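Local coordinates for twin-arginine translocation pathway signal protein (Burkholderia phytofirmans, PDB 2RJO) that probably binds galactose or related sugars as a periplasmic binding protein, at residues 289-292 against 293-297; 219-222 against 223-226; 22-25 against 26-30. All blocks are in the same frame, centred on the assembly; numbering follows the deposited sequence.

From the N terminus, the chain first reaches interaction 3, inside helix 18-34, the helical arm of the beta-alpha-beta unit that runs from strand 7-12 to strand 38-42. Interaction 2 follows much later, where residues 219-226 turn the chain from the end of helix 206-218 toward strand 227-228. Interaction 1 comes last and turns strand 283-291 into helix 296-302. The three are strictly in series: none nests within another and none crosses another. Each is local, with its two segments directly joined. Interactions 1 and 2 have centres about 20 Å apart, whereas the centres of interactions 2 and 3 lie about 34 Å apart.

Interaction 1 of 3, residues 289-292 against 293-297; sequences TFVT and KTNVQ
Asn295 folds its side chain back onto Phe290, Val291 and Thr292, and its amide bonds to Phe290 O and Thr292 N, much as a neighbouring strand might at the end of strand 283-291. At CB the chain takes the position between the backbone N and the carbonyl carbon (chi1 72°), which swings CG over toward the strand, 3.8 Å from Phe290 O. Beyond CG the two tips divide the work. OD1 accepts the N-H of Thr292 at 2.8 Å in a nearly straight bond (172°), with the donor in the plane of the side-chain carbonyl. ND2 donates to Phe290 O over 3.0 Å and meets a lone pair of that oxygen, though the oxygen lies 27° out of the amide plane. Two bonds thus fix the rotation of the amide, and asparagine suits the place because one short side chain offers both an acceptor and a donor. OD1 also rests 3.3 Å from Val291 CA and 3.8 Å from Val291 CG2, the two side chains crossing at about a right angle.

The backbone makes the return possible. Asn295 N bonds to Thr292 O at 3.1 Å, and Val296 N reaches the same oxygen more weakly. Asn295 stands at the N-cap of helix 296-302, yet its amide is spent on the strand rather than on a capping bond. Val291 CG2 packs 4.2 Å from Val296 CB, and both valines, apolar as a buried site requires, lie against Ile240 of helix 234-241. On the strand, Val291 pairs by its backbone with Ser248, while Phe290 leans on helix 118-132.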
# COMPACT_ATOMS: atom_id res chain seq x y z
N THR A 289 3.31 10.44 4.83
CA THR A 289 4.51 11.16 5.29
C THR A 289 5.74 10.79 4.47
O THR A 289 6.18 9.64 4.49
CB THR A 289 4.85 10.83 6.77
OG1 THR A 289 3.65 10.73 7.53
CG2 THR A 289 5.73 11.92 7.37
N PHE A 290 6.30 11.75 3.75
CA PHE A 290 7.49 11.48 2.98
C PHE A 290 8.58 11.32 4.03
O PHE A 290 8.68 12.14 4.95
CB PHE A 290 7.83 12.66 2.09
CG PHE A 290 8.92 12.39 1.11
CD1 PHE A 290 8.73 11.49 0.07
CD2 PHE A 290 10.15 13.02 1.22
CE1 PHE A 290 9.75 11.23 -0.86
CE2 PHE A 290 11.17 12.78 0.30
CZ PHE A 290 10.97 11.88 -0.73
N VAL A 291 9.39 10.27 3.93
CA VAL A 291 10.42 10.04 4.93
C VAL A 291 11.81 9.95 4.34
O VAL A 291 12.04 9.29 3.33
CB VAL A 291 10.11 8.76 5.76
CG1 VAL A 291 9.90 7.58 4.84
CG2 VAL A 291 11.26 8.47 6.72
N THR A 292 12.75 10.63 4.99
CA THR A 292 14.14 10.66 4.58
C THR A 292 14.96 10.72 5.88
O THR A 292 14.38 10.79 6.95
CB THR A 292 14.41 11.90 3.71
OG1 THR A 292 15.78 11.91 3.28
CG2 THR A 292 14.12 13.17 4.49
N LYS A 293 16.29 10.70 5.80
CA LYS A 293 17.09 10.73 7.02
C LYS A 293 16.81 11.92 7.92
O LYS A 293 17.00 11.84 9.13
CB LYS A 293 18.60 10.67 6.72
CG LYS A 293 19.18 9.26 6.87
CD LYS A 293 20.72 9.21 7.04
CE LYS A 293 21.46 9.41 5.72
NZ LYS A 293 22.95 9.34 5.88
N THR A 294 16.34 13.02 7.35
CA THR A 294 16.08 14.20 8.17
C THR A 294 14.90 14.04 9.13
O THR A 294 14.89 14.62 10.21
CB THR A 294 15.88 15.45 7.30
OG1 THR A 294 14.67 15.33 6.54
CG2 THR A 294 17.06 15.61 6.35
N ASN A 295 13.92 13.22 8.76
CA ASN A 295 12.79 13.01 9.65
C ASN A 295 12.60 11.54 9.98
O ASN A 295 11.61 11.16 10.61
CB ASN A 295 11.50 13.55 9.03
CG ASN A 295 11.01 12.69 7.89
OD1 ASN A 295 11.81 12.17 7.11
ND2 ASN A 295 9.69 12.53 7.77
N VAL A 296 13.55 10.69 9.58
CA VAL A 296 13.39 9.27 9.83
C VAL A 296 13.21 8.90 11.30
O VAL A 296 12.41 8.04 11.64
CB VAL A 296 14.56 8.45 9.26
CG1 VAL A 296 15.86 8.80 9.98
CG2 VAL A 296 14.26 6.97 9.39
N GLN A 297 13.96 9.55 12.18
CA GLN A 297 13.85 9.24 13.59
C GLN A 297 12.42 9.44 14.11
O GLN A 297 11.95 8.66 14.94
CB GLN A 297 14.84 10.08 14.40
CG GLN A 297 14.89 9.74 15.88
CD GLN A 297 13.84 10.47 16.68
OE1 GLN A 297 13.78 11.71 16.67
NE2 GLN A 297 13.00 9.71 17.40

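Interaction 2 of 3, residues 219-222 against 223-226; sequences EGLA and GQIP
Leu221 O receives the N-H of Gln224 at 2.8 Å, a bond of 159° that closes a type II beta turn over Ala222 and Gly223. The donor stands 41° above the plane of the Leu221 carbonyl rather than on a lone pair. Ile225 N approaches the same oxygen at 3.4 Å, but that bond is weak and bent, so the grip on Leu221 O is uneven: one firm bond and one marginal one.

The residues at the corners fit the turn. Ala222 takes the extended angles of the second position, whereas Gly223 has a positive phi, and with its backbone angles the carbonyl oxygen of Ala222 occupies the space where a beta carbon would stand; glycine avoids that collision. Just upstream, Gly220, also of positive phi, is the C-prime residue of the Schellman motif that ends helix 206-218, so two successive bends, each with a glycine at positive phi, carry the chain off the helix and on toward strand 227-228, just before which Pro226 bonds through its backbone to Val201.

Beyond these bonds, the side chains of Leu221 and Ile225 meet at the open end of the turn. They pass each other at a slant, their CD1 atoms 3.9 Å apart, and Ile225 continues onto Leu216 of helix 206-218; branched aliphatic chains serve well here, where the loop lies back on its helix. Ala222, whose CB points away from residues 223-226, touches Arg217 and Glu244.

Gln224 is exposed. Its CG lies anti to its own carbonyl carbon (chi1 -78°), and the chain runs on extended; the Gln224 and Leu221 side chains cross at about a right angle, with Gln224 OE1 3.9 Å from Leu221 CD2.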
# COMPACT_ATOMS: atom_id res chain seq x y z
N GLU A 219 27.20 -7.33 -3.78
CA GLU A 219 28.24 -6.88 -4.70
C GLU A 219 29.05 -5.73 -4.11
O GLU A 219 29.79 -5.05 -4.82
CB GLU A 219 27.60 -6.48 -6.03
CG GLU A 219 27.06 -7.72 -6.78
CD GLU A 219 25.76 -7.46 -7.53
OE1 GLU A 219 24.80 -6.99 -6.88
OE2 GLU A 219 25.69 -7.73 -8.75
N GLY A 220 28.89 -5.51 -2.80
CA GLY A 220 29.62 -4.46 -2.12
C GLY A 220 29.34 -3.05 -2.61
O GLY A 220 30.25 -2.23 -2.70
N LEU A 221 28.08 -2.77 -2.93
CA LEU A 221 27.69 -1.45 -3.39
C LEU A 221 26.56 -0.87 -2.56
O LEU A 221 26.10 0.24 -2.81
CB LEU A 221 27.29 -1.50 -4.87
CG LEU A 221 28.47 -1.79 -5.80
CD1 LEU A 221 27.97 -2.07 -7.21
CD2 LEU A 221 29.41 -0.61 -5.78
N ALA A 222 26.10 -1.63 -1.57
CA ALA A 222 25.01 -1.16 -0.72
C ALA A 222 25.43 0.15 -0.05
O ALA A 222 26.43 0.21 0.66
CB ALA A 222 24.67 -2.21 0.32
N GLY A 223 24.67 1.21 -0.30
CA GLY A 223 25.02 2.49 0.30
C GLY A 223 25.80 3.39 -0.66
O GLY A 223 25.97 4.57 -0.38
N GLN A 224 26.27 2.83 -1.77
CA GLN A 224 27.03 3.60 -2.76
C GLN A 224 26.12 3.94 -3.93
O GLN A 224 26.38 4.87 -4.70
CB GLN A 224 28.26 2.82 -3.25
CG GLN A 224 29.43 2.82 -2.28
CD GLN A 224 30.65 2.10 -2.82
OE1 GLN A 224 31.11 2.39 -3.92
NE2 GLN A 224 31.18 1.16 -2.05
N ILE A 225 25.04 3.19 -4.07
CA ILE A 225 24.07 3.43 -5.12
C ILE A 225 22.77 3.77 -4.38
O ILE A 225 22.24 2.94 -3.63
CB ILE A 225 23.88 2.18 -6.01
CG1 ILE A 225 25.19 1.88 -6.75
CG2 ILE A 225 22.76 2.41 -7.01
CD1 ILE A 225 25.16 0.58 -7.51
N PRO A 226 22.26 5.00 -4.56
CA PRO A 226 21.02 5.44 -3.92
C PRO A 226 19.78 4.67 -4.39
O PRO A 226 19.61 4.41 -5.57
CB PRO A 226 20.96 6.92 -4.27
CG PRO A 226 21.58 6.96 -5.61
CD PRO A 226 22.79 6.06 -5.43

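Interaction 3 of 3, residues 22-25 against 26-30; sequences AFNK and GAQSF
Ala22 O takes the N-H of Gly26 at 2.9 Å, and the same i to i+4 pattern repeats to Ala27, Gln28 and Ser29 along helix 18-34. The bond from Ala27 N to Phe23 O is the longest of the four, at 3.3 Å.

The inner faces of the helix are closely packed. Gly26 is buried, and having no side chain it keeps the helix slim on the flank where Ala22 and Ser29 meet helix 253-268. Ala27, equally small, sets its CB 3.7 Å from Asn24 O and lies against Tyr38. Phe23 packs its ring on Cys10 and Phe12 of strand 7-12, as a large apolar group should when a helix covers a sheet. This is the helical arm of a beta-alpha-beta unit, strand 7-12, helix 18-34 and strand 38-42, in the fold of a periplasmic binding protein; Tyr19 and Tyr20, earlier in the same helix, line the galactose pocket.

Asn24 is buried, packed on Phe12 and Pro40, while Gln28, one turn on, is partly exposed. Their amide planes are turned 74° apart, and OD1 of Asn24 stays 4.0 Å from NE2 of Gln28, a loose approach; ND2 of Asn24 bonds weakly to Tyr38 OH.

The outer side is polar and more open. Lys25 is exposed. Gln28 has CG anti to the backbone N (chi1 -155°) and runs on extended, bringing OE1 to a water 3.3 Å away, and that water also donates to Lys25 O at 2.8 Å, the oxygen already bonded by Ser29 N.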
# COMPACT_ATOMS: atom_id res chain seq x y z
N ALA A 22 2.21 -5.06 9.40
CA ALA A 22 1.68 -3.94 10.16
C ALA A 22 0.19 -3.74 9.85
O ALA A 22 -0.61 -3.45 10.75
CB ALA A 22 2.45 -2.69 9.81
N PHE A 23 -0.17 -3.90 8.59
CA PHE A 23 -1.56 -3.75 8.17
C PHE A 23 -2.43 -4.67 9.02
O PHE A 23 -3.48 -4.27 9.53
CB PHE A 23 -1.70 -4.13 6.70
CG PHE A 23 -3.06 -3.86 6.13
CD1 PHE A 23 -3.52 -2.56 5.98
CD2 PHE A 23 -3.86 -4.91 5.71
CE1 PHE A 23 -4.77 -2.30 5.41
CE2 PHE A 23 -5.12 -4.67 5.13
CZ PHE A 23 -5.57 -3.36 4.98
N ASN A 24 -1.98 -5.90 9.17
CA ASN A 24 -2.67 -6.92 9.94
C ASN A 24 -2.69 -6.57 11.43
O ASN A 24 -3.69 -6.80 12.12
CB ASN A 24 -1.98 -8.26 9.72
CG ASN A 24 -2.48 -9.33 10.67
OD1 ASN A 24 -1.70 -9.97 11.36
ND2 ASN A 24 -3.80 -9.53 10.70
N LYS A 25 -1.58 -6.02 11.91
CA LYS A 25 -1.42 -5.61 13.30
C LYS A 25 -2.45 -4.56 13.66
O LYS A 25 -3.06 -4.61 14.72
CB LYS A 25 -0.03 -5.01 13.51
CG LYS A 25 0.85 -5.70 14.54
CD LYS A 25 1.30 -7.07 14.07
CE LYS A 25 2.62 -7.47 14.74
NZ LYS A 25 3.75 -6.55 14.35
N GLY A 26 -2.62 -3.58 12.77
CA GLY A 26 -3.58 -2.52 12.99
C GLY A 26 -5.01 -3.02 13.07
O GLY A 26 -5.77 -2.57 13.93
N ALA A 27 -5.39 -3.93 12.18
CA ALA A 27 -6.75 -4.48 12.18
C ALA A 27 -6.97 -5.22 13.49
O ALA A 27 -7.99 -5.07 14.16
CB ALA A 27 -6.92 -5.44 11.00
N GLN A 28 -5.98 -6.04 13.82
CA GLN A 28 -5.95 -6.85 15.03
C GLN A 28 -6.16 -5.92 16.23
O GLN A 28 -6.95 -6.20 17.12
CB GLN A 28 -4.58 -7.52 15.11
CG GLN A 28 -4.48 -8.80 15.90
CD GLN A 28 -3.08 -9.38 15.82
OE1 GLN A 28 -2.12 -8.80 16.34
NE2 GLN A 28 -2.95 -10.52 15.15
N SER A 29 -5.44 -4.81 16.23
CA SER A 29 -5.53 -3.83 17.31
C SER A 29 -6.89 -3.15 17.39
O SER A 29 -7.36 -2.81 18.47
CB SER A 29 -4.43 -2.78 17.18
OG SER A 29 -4.60 -1.74 18.12
N PHE A 30 -7.54 -2.94 16.24
CA PHE A 30 -8.84 -2.31 16.28
C PHE A 30 -9.90 -3.27 16.79
O PHE A 30 -10.77 -2.89 17.57
CB PHE A 30 -9.26 -1.83 14.90
CG PHE A 30 -10.68 -1.34 14.86
CD1 PHE A 30 -11.01 -0.11 15.44
CD2 PHE A 30 -11.69 -2.14 14.35
CE1 PHE A 30 -12.34 0.30 15.51
CE2 PHE A 30 -13.02 -1.73 14.41
CZ PHE A 30 -13.35 -0.51 14.99
O HOH W 1 -2.30 -5.63 17.18